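Local coordinates for protein transcriptional regulator (TetR/AcrR family) (Bacillus halodurans, PDB 5GP9) that probably represses genes of fatty acid degradation by binding operator DNA, with a long-chain fatty acyl compound as the probable effector that controls its grip on the operator, at residues Val53-Phe58 with Thr113-Lys118; Gln17-Ala20 with Gln26-Val29; Glu132-Gly137 with Gln145-Arg150. One frame throughout, in Å; residues are numbered along the deposited sequence.

How the contacts relate
Contact 2 is fully buried within the DNA-binding part. Contacts 1 and 3 are only partly buried and both reach the second subunit. Contact 1 joins helix 50-74 to the start of helix 113-139. Contact 3 joins the far part of that same helix to the start of helix 149-169. Contacts 1 and 2 touch each other, through L54 CD1 and I19 CD1, 4.0 Å apart. Contacts 2 and 3 lie on opposite sides of the chain's centre, with their own centres about 40 Å apart. The chemistry differs too. Contacts 1 and 2 are aliphatic packing, whereas contact 3 mixes apolar packing with a sulfur–hydroxyl approach beside a capped helix start.

Contact 1 (Val53-Phe58 with Thr113-Lys118); sequences VLISLF and TELRLK
I55, on the helix that leads from the DNA-binding part into the regulatory part of this TetR-type fold, packs against L115 and K118 at the start of helix 113-139. It is the main side chain on its side. Its CG1 is anti to the carbonyl carbon (chi1 -60°), and this branch carries CD1 out to the other helix. The I55 CD1 methyl meets the CD1 methyl of L115 at 3.4 Å, tighter than usual for two carbons. I55 CG1 follows at 3.8 Å from the same L115 CD1. The two side chains run alongside each other in opposite senses: methyl meets methyl, with the I55 methylene behind. L115 CG is anti to the backbone N (chi1 178°), and this extended first torsion carries CD1 across to I55. The fold is all-helical, with the N-terminal DNA-binding domain and the larger C-terminal domain of TetR regulators. Helix 50-74 bridges the two, and here it leans on a helix of the C-terminal domain. K118 adds only the base of its side chain. Its CB lies 4.0 Å from I55 CD1, and the two side chains cross nearly at right angles. The rest of the exposed lysine does not touch 53-58. I55 also touches I119, one turn further along from L115. F58, three residues on from I55, packs on I119 and V122 and touches the bound palmitic acid. On another side of helix 113-139, R116 and L117 pack on M169 of the second subunit.

Contact 2 (Gln17-Ala20 with Gln26-Val29); sequences QVIA and QAQV
No ring or other flat side-chain group takes part where V18 and I19 meet A27, so there are no faces or edges to stack. The contact is made of aliphatic carbon, and all three residues are buried. The A27 CB methyl is the meeting point. V18 CG1 lies 3.8 Å from A27 CB and 4.0 Å from A27 CA. This branch is anti to the V18 backbone N (chi1 168°), which places CG1 against A27. I19 comes in from the next position on the helix. Its CG1 methylene, not its end methyl, is 3.8 Å from A27 CB. The alanine methyl thus touches two consecutive residues of helix 8-26 at the same distance. The small alanine lets the backbones come to 5.5 Å between the CA atoms of I19 and A27. The carbonyls of Q26 and A27 are used elsewhere: Q26 O accepts from K31 NZ, and A27 O from K50 NZ. V18 also packs on K31, I32 and A35 of helix 29-36, while I19 reaches V103 and E107 of helix 98-107. V18, I19 and A27 thus pack helix 8-26 against the lead-in to the predicted helix-turn-helix, as in the TetR-type DNA-binding domain.

Contact 3 (Glu132-Gly137 with Gln145-Arg150); sequences ELLMEG and QELDTR
L134, M135 and T149 meet where helix 113-139 packs beside the start of helix 149-169. This is a helical hairpin in the C-terminal domain of the TetR fold. The apolar packing comes from L134. Its CB is 4.0 Å from T149 CG2, and the two side chains lie along one another, pointing in opposite senses. T149 OG1 lies beside the backbone N (chi1 -59°), which leaves CG2 anti to that N and facing L134. L134 CD2 makes a looser contact with L147 CD2 at 4.3 Å. The second subunit closes in here as well: its L191 packs on L134 and its L186 on L147, so this contact borders the dimer interface.

Two contacts involve oxygens of T149. The L134 CD1 methyl rests by the backbone O of T149, at 3.6 Å. M135 SD makes a close sulfur–oxygen approach of 3.3 Å to T149 OG1, with the methionine crossing the threonine at about a right angle. The bends at chi2 and chi3 bring the sulfur round to the hydroxyl. The hydrogen bond of OG1 is with K138 NZ. K138 NZ also bonds L147 O and so ties this loop end to helix 113-139.

The capping and charge interactions sit within 145-150. D148 is the N-cap of helix 149-169, and its OD1 weakly accepts from R150 N at 3.5 Å. Its OD2 bonds L151 N. R150 also has a cation-pi partner in Y174 of the second subunit. D148 OD2 meets R150 NE at the edge of the guanidinium, in its plane, in a weak salt bridge of 3.5 Å.

Contact 1 (Val53-Phe58 with Thr113-Lys118)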
loop_
_atom_site.group_PDB
_atom_site.type_symbol
_atom_site.label_atom_id
_atom_site.label_comp_id
_atom_site.label_asym_id
_atom_site.label_seq_id
_atom_site.Cartn_x
_atom_site.Cartn_y
_atom_site.Cartn_z
ATOM N N VAL A 53 -17.158 12.391 -8.395
ATOM C CA VAL A 53 -17.731 12.237 -6.983
ATOM C C VAL A 53 -16.643 11.690 -6.048
ATOM O O VAL A 53 -16.336 12.289 -4.985
ATOM C CB VAL A 53 -18.942 11.265 -6.895
ATOM C CG1 VAL A 53 -19.441 11.186 -5.430
ATOM C CG2 VAL A 53 -20.113 11.663 -7.826
ATOM N N LEU A 54 -16.016 10.640 -6.516
ATOM C CA LEU A 54 -14.876 9.985 -5.809
ATOM C C LEU A 54 -13.670 10.859 -5.522
ATOM O O LEU A 54 -13.242 10.973 -4.378
ATOM C CB LEU A 54 -14.519 8.699 -6.530
ATOM C CG LEU A 54 -13.429 7.764 -5.935
ATOM C CD1 LEU A 54 -13.884 7.209 -4.613
ATOM C CD2 LEU A 54 -13.069 6.656 -6.878
ATOM N N ILE A 55 -13.115 11.562 -6.513
ATOM C CA ILE A 55 -12.020 12.432 -6.198
ATOM C C ILE A 55 -12.434 13.628 -5.372
ATOM O O ILE A 55 -11.655 14.081 -4.581
ATOM C CB ILE A 55 -11.324 12.901 -7.536
ATOM C CG1 ILE A 55 -10.805 11.704 -8.303
ATOM C CG2 ILE A 55 -10.160 13.827 -7.284
ATOM C CD1 ILE A 55 -9.722 10.884 -7.543
ATOM N N SER A 56 -13.670 14.170 -5.547
ATOM C CA SER A 56 -14.071 15.335 -4.789
ATOM C C SER A 56 -14.133 14.991 -3.303
ATOM O O SER A 56 -13.663 15.769 -2.487
ATOM C CB SER A 56 -15.459 15.839 -5.218
ATOM O OG SER A 56 -15.433 16.044 -6.633
ATOM N N LEU A 57 -14.709 13.855 -3.045
ATOM C CA LEU A 57 -14.874 13.394 -1.638
ATOM C C LEU A 57 -13.561 13.113 -0.992
ATOM O O LEU A 57 -13.330 13.534 0.166
ATOM C CB LEU A 57 -15.783 12.182 -1.523
ATOM C CG LEU A 57 -15.504 10.723 -1.813
ATOM C CD1 LEU A 57 -14.788 9.974 -0.687
ATOM C CD2 LEU A 57 -16.794 9.990 -2.037
ATOM N N PHE A 58 -12.625 12.535 -1.793
ATOM C CA PHE A 58 -11.308 12.237 -1.258
ATOM C C PHE A 58 -10.583 13.491 -0.919
ATOM O O PHE A 58 -10.004 13.649 0.137
ATOM C CB PHE A 58 -10.549 11.224 -2.183
ATOM C CG PHE A 58 -9.210 10.767 -1.622
ATOM C CD1 PHE A 58 -9.127 10.157 -0.397
ATOM C CD2 PHE A 58 -8.049 10.986 -2.308
ATOM C CE1 PHE A 58 -7.902 9.779 0.141
ATOM C CE2 PHE A 58 -6.840 10.580 -1.797
ATOM C CZ PHE A 58 -6.771 10.005 -0.577
ATOM N N THR A 113 -4.801 4.858 -14.738
ATOM C CA THR A 113 -3.594 5.676 -14.579
ATOM C C THR A 113 -3.866 7.144 -14.194
ATOM O O THR A 113 -3.115 7.748 -13.404
ATOM C CB THR A 113 -2.696 5.634 -15.842
ATOM O OG1 THR A 113 -1.518 6.417 -15.605
ATOM C CG2 THR A 113 -3.422 6.166 -17.112
ATOM N N GLU A 114 -4.924 7.727 -14.737
ATOM C CA GLU A 114 -5.165 9.138 -14.498
ATOM C C GLU A 114 -5.990 9.372 -13.235
ATOM O O GLU A 114 -5.793 10.358 -12.548
ATOM C CB GLU A 114 -5.681 9.816 -15.772
ATOM C CG GLU A 114 -4.636 9.661 -16.881
ATOM C CD GLU A 114 -4.873 10.550 -18.086
ATOM O OE1 GLU A 114 -3.955 11.378 -18.400
ATOM O OE2 GLU A 114 -5.966 10.396 -18.721
ATOM N N LEU A 115 -6.832 8.426 -12.857
ATOM C CA LEU A 115 -7.421 8.454 -11.508
ATOM C C LEU A 115 -6.353 8.311 -10.412
ATOM O O LEU A 115 -6.356 9.046 -9.417
ATOM C CB LEU A 115 -8.421 7.338 -11.393
ATOM C CG LEU A 115 -9.099 7.194 -10.055
ATOM C CD1 LEU A 115 -10.049 8.342 -9.802
ATOM C CD2 LEU A 115 -9.807 5.870 -10.036
ATOM N N ARG A 116 -5.431 7.400 -10.645
ATOM C CA ARG A 116 -4.341 7.132 -9.748
ATOM C C ARG A 116 -3.487 8.367 -9.549
ATOM O O ARG A 116 -3.085 8.647 -8.472
ATOM C CB ARG A 116 -3.527 5.949 -10.253
ATOM C CG ARG A 116 -2.370 5.567 -9.359
ATOM C CD ARG A 116 -1.904 4.125 -9.535
ATOM N NE ARG A 116 -2.325 3.478 -10.779
ATOM C CZ ARG A 116 -1.772 3.656 -11.977
ATOM N NH1 ARG A 116 -0.777 4.513 -12.137
ATOM N NH2 ARG A 116 -2.226 2.975 -13.035
ATOM N N LEU A 117 -3.237 9.118 -10.609
ATOM C CA LEU A 117 -2.508 10.353 -10.500
ATOM C C LEU A 117 -3.208 11.397 -9.624
ATOM O O LEU A 117 -2.565 12.062 -8.841
ATOM C CB LEU A 117 -2.302 10.926 -11.931
ATOM C CG LEU A 117 -1.326 10.127 -12.830
ATOM C CD1 LEU A 117 -1.221 10.785 -14.237
ATOM C CD2 LEU A 117 0.039 10.002 -12.148
ATOM N N LYS A 118 -4.510 11.545 -9.822
ATOM C CA LYS A 118 -5.310 12.480 -9.034
ATOM C C LYS A 118 -5.321 12.091 -7.547
ATOM O O LYS A 118 -5.128 12.907 -6.647
ATOM C CB LYS A 118 -6.735 12.521 -9.554
ATOM C CG LYS A 118 -6.810 13.216 -10.900
ATOM C CD LYS A 118 -8.264 13.586 -11.221
ATOM C CE LYS A 118 -8.446 13.803 -12.713
ATOM N NZ LYS A 118 -8.597 12.534 -13.484
#

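Contact 2 (Gln17-Ala20 with Gln26-Val29)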
loop_
_atom_site.group_PDB
_atom_site.type_symbol
_atom_site.label_atom_id
_atom_site.label_comp_id
_atom_site.label_asym_id
_atom_site.label_seq_id
_atom_site.Cartn_x
_atom_site.Cartn_y
_atom_site.Cartn_z
ATOM N N GLN A 17 -21.176 5.227 1.008
ATOM C CA GLN A 17 -21.973 4.063 1.316
ATOM C C GLN A 17 -22.120 3.130 0.135
ATOM O O GLN A 17 -21.867 1.944 0.253
ATOM C CB GLN A 17 -23.342 4.484 1.844
ATOM C CG GLN A 17 -24.167 3.259 2.170
ATOM C CD GLN A 17 -25.528 3.619 2.665
ATOM O OE1 GLN A 17 -25.684 4.170 3.774
ATOM N NE2 GLN A 17 -26.537 3.353 1.816
ATOM N N VAL A 18 -22.453 3.665 -1.021
ATOM C CA VAL A 18 -22.691 2.864 -2.183
ATOM C C VAL A 18 -21.420 2.186 -2.712
ATOM O O VAL A 18 -21.423 0.996 -3.079
ATOM C CB VAL A 18 -23.340 3.718 -3.275
ATOM C CG1 VAL A 18 -23.361 3.005 -4.621
ATOM C CG2 VAL A 18 -24.733 4.097 -2.812
ATOM N N ILE A 19 -20.346 2.946 -2.697
ATOM C CA ILE A 19 -19.058 2.444 -3.147
ATOM C C ILE A 19 -18.563 1.395 -2.200
ATOM O O ILE A 19 -18.042 0.382 -2.654
ATOM C CB ILE A 19 -18.028 3.547 -3.403
ATOM C CG1 ILE A 19 -18.438 4.491 -4.552
ATOM C CG2 ILE A 19 -16.627 2.991 -3.637
ATOM C CD1 ILE A 19 -17.634 5.773 -4.685
ATOM N N ALA A 20 -18.736 1.577 -0.908
ATOM C CA ALA A 20 -18.254 0.594 0.060
ATOM C C ALA A 20 -19.082 -0.688 -0.102
ATOM O O ALA A 20 -18.563 -1.791 -0.132
ATOM C CB ALA A 20 -18.388 1.113 1.449
ATOM N N GLN A 26 -19.479 -1.385 -9.756
ATOM C CA GLN A 26 -20.920 -1.449 -9.704
ATOM C C GLN A 26 -21.635 -0.187 -9.152
ATOM O O GLN A 26 -22.843 -0.050 -9.319
ATOM C CB GLN A 26 -21.346 -2.635 -8.848
ATOM C CG GLN A 26 -21.166 -3.972 -9.522
ATOM C CD GLN A 26 -21.675 -5.112 -8.668
ATOM O OE1 GLN A 26 -22.233 -4.912 -7.578
ATOM N NE2 GLN A 26 -21.495 -6.324 -9.165
ATOM N N ALA A 27 -20.936 0.706 -8.461
ATOM C CA ALA A 27 -21.557 1.950 -7.995
ATOM C C ALA A 27 -21.960 2.737 -9.248
ATOM O O ALA A 27 -21.213 2.772 -10.201
ATOM C CB ALA A 27 -20.591 2.758 -7.140
ATOM N N GLN A 28 -23.169 3.282 -9.275
ATOM C CA GLN A 28 -23.644 4.112 -10.361
ATOM C C GLN A 28 -24.300 5.330 -9.799
ATOM O O GLN A 28 -24.857 5.284 -8.722
ATOM C CB GLN A 28 -24.674 3.346 -11.188
ATOM C CG GLN A 28 -24.063 2.621 -12.389
ATOM C CD GLN A 28 -24.622 1.248 -12.526
ATOM O OE1 GLN A 28 -25.796 1.021 -12.224
ATOM N NE2 GLN A 28 -23.780 0.303 -12.919
ATOM N N VAL A 29 -24.316 6.381 -10.570
ATOM C CA VAL A 29 -24.845 7.649 -10.130
ATOM C C VAL A 29 -26.309 7.531 -9.726
ATOM O O VAL A 29 -26.691 8.108 -8.689
ATOM C CB VAL A 29 -24.593 8.737 -11.180
ATOM C CG1 VAL A 29 -25.418 9.994 -10.896
ATOM C CG2 VAL A 29 -23.116 9.057 -11.255
#

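Contact 3 (Glu132-Gly137 with Gln145-Arg150)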
loop_
_atom_site.group_PDB
_atom_site.type_symbol
_atom_site.label_atom_id
_atom_site.label_comp_id
_atom_site.label_asym_id
_atom_site.label_seq_id
_atom_site.Cartn_x
_atom_site.Cartn_y
_atom_site.Cartn_z
ATOM N N GLU A 132 6.956 17.786 7.409
ATOM C CA GLU A 132 7.123 18.837 8.413
ATOM C C GLU A 132 7.439 18.290 9.783
ATOM O O GLU A 132 8.327 18.810 10.464
ATOM C CB GLU A 132 5.907 19.748 8.531
ATOM C CG GLU A 132 5.472 20.476 7.254
ATOM C CD GLU A 132 4.192 21.280 7.467
ATOM O OE1 GLU A 132 3.672 21.781 6.462
ATOM O OE2 GLU A 132 3.686 21.416 8.633
ATOM N N LEU A 133 6.718 17.254 10.215
ATOM C CA LEU A 133 6.988 16.607 11.470
ATOM C C LEU A 133 8.391 16.022 11.613
ATOM O O LEU A 133 9.050 16.121 12.675
ATOM C CB LEU A 133 5.957 15.524 11.718
ATOM C CG LEU A 133 6.061 14.866 13.062
ATOM C CD1 LEU A 133 5.885 15.890 14.181
ATOM C CD2 LEU A 133 5.043 13.723 13.181
ATOM N N LEU A 134 8.824 15.378 10.546
ATOM C CA LEU A 134 10.105 14.790 10.519
ATOM C C LEU A 134 11.234 15.856 10.580
ATOM O O LEU A 134 12.270 15.615 11.225
ATOM C CB LEU A 134 10.249 13.964 9.251
ATOM C CG LEU A 134 9.434 12.661 9.346
ATOM C CD1 LEU A 134 9.307 12.096 7.951
ATOM C CD2 LEU A 134 10.130 11.635 10.190
ATOM N N MET A 135 11.044 16.901 9.786
ATOM C CA MET A 135 11.968 18.062 9.775
ATOM C C MET A 135 12.121 18.685 11.162
ATOM O O MET A 135 13.255 18.986 11.585
ATOM C CB MET A 135 11.454 19.146 8.816
ATOM C CG MET A 135 11.548 18.860 7.330
ATOM S SD MET A 135 13.065 18.031 6.846
ATOM C CE MET A 135 14.235 19.425 7.006
ATOM N N GLU A 136 10.971 18.913 11.824
ATOM C CA GLU A 136 10.901 19.388 13.228
ATOM C C GLU A 136 11.643 18.499 14.178
ATOM O O GLU A 136 12.523 18.942 14.985
ATOM C CB GLU A 136 9.443 19.549 13.658
ATOM C CG GLU A 136 9.292 20.225 14.983
ATOM C CD GLU A 136 7.861 20.405 15.454
ATOM O OE1 GLU A 136 6.897 20.257 14.653
ATOM O OE2 GLU A 136 7.750 20.720 16.674
ATOM N N GLY A 137 11.322 17.214 14.114
ATOM C CA GLY A 137 11.942 16.279 14.997
ATOM C C GLY A 137 13.434 16.191 14.829
ATOM O O GLY A 137 14.175 15.941 15.814
ATOM N N GLN A 145 19.601 12.553 13.198
ATOM C CA GLN A 145 19.970 13.650 12.282
ATOM C C GLN A 145 20.240 13.277 10.815
ATOM O O GLN A 145 19.988 14.094 9.924
ATOM C CB GLN A 145 21.194 14.441 12.800
ATOM C CG GLN A 145 20.893 15.523 13.844
ATOM C CD GLN A 145 20.062 16.704 13.312
ATOM O OE1 GLN A 145 18.863 16.582 13.108
ATOM N NE2 GLN A 145 20.697 17.850 13.125
ATOM N N GLU A 146 20.758 12.094 10.535
ATOM C CA GLU A 146 21.127 11.721 9.160
ATOM C C GLU A 146 19.930 11.027 8.437
ATOM O O GLU A 146 20.056 10.520 7.338
ATOM C CB GLU A 146 22.394 10.853 9.134
ATOM C CG GLU A 146 23.732 11.584 9.403
ATOM C CD GLU A 146 24.982 10.650 9.458
ATOM O OE1 GLU A 146 24.827 9.410 9.644
ATOM O OE2 GLU A 146 26.149 11.147 9.327
ATOM N N LEU A 147 18.789 10.960 9.108
ATOM C CA LEU A 147 17.578 10.376 8.525
ATOM C C LEU A 147 17.179 11.082 7.225
ATOM O O LEU A 147 17.071 12.265 7.183
ATOM C CB LEU A 147 16.444 10.564 9.538
ATOM C CG LEU A 147 15.052 10.055 9.289
ATOM C CD1 LEU A 147 15.080 8.568 9.054
ATOM C CD2 LEU A 147 14.218 10.421 10.523
ATOM N N ASP A 148 16.823 10.308 6.217
ATOM C CA ASP A 148 16.233 10.877 5.025
ATOM C C ASP A 148 14.741 11.105 5.237
ATOM O O ASP A 148 14.002 10.176 5.510
ATOM C CB ASP A 148 16.456 9.998 3.842
ATOM C CG ASP A 148 15.798 10.569 2.577
ATOM O OD1 ASP A 148 15.852 11.774 2.311
ATOM O OD2 ASP A 148 15.256 9.825 1.803
ATOM N N THR A 149 14.312 12.345 5.150
ATOM C CA THR A 149 12.931 12.699 5.335
ATOM C C THR A 149 12.038 11.902 4.403
ATOM O O THR A 149 10.969 11.400 4.791
ATOM C CB THR A 149 12.750 14.183 5.134
ATOM O OG1 THR A 149 13.582 14.862 6.099
ATOM C CG2 THR A 149 11.289 14.599 5.421
ATOM N N ARG A 150 12.461 11.776 3.171
ATOM C CA ARG A 150 11.633 11.119 2.143
ATOM C C ARG A 150 11.389 9.619 2.510
ATOM O O ARG A 150 10.240 9.166 2.575
ATOM C CB ARG A 150 12.233 11.302 0.767
ATOM C CG ARG A 150 11.606 10.440 -0.303
ATOM C CD ARG A 150 12.443 10.445 -1.572
ATOM N NE ARG A 150 13.711 9.689 -1.311
ATOM C CZ ARG A 150 14.464 9.121 -2.249
ATOM N NH1 ARG A 150 14.090 9.189 -3.529
ATOM N NH2 ARG A 150 15.587 8.473 -1.887
#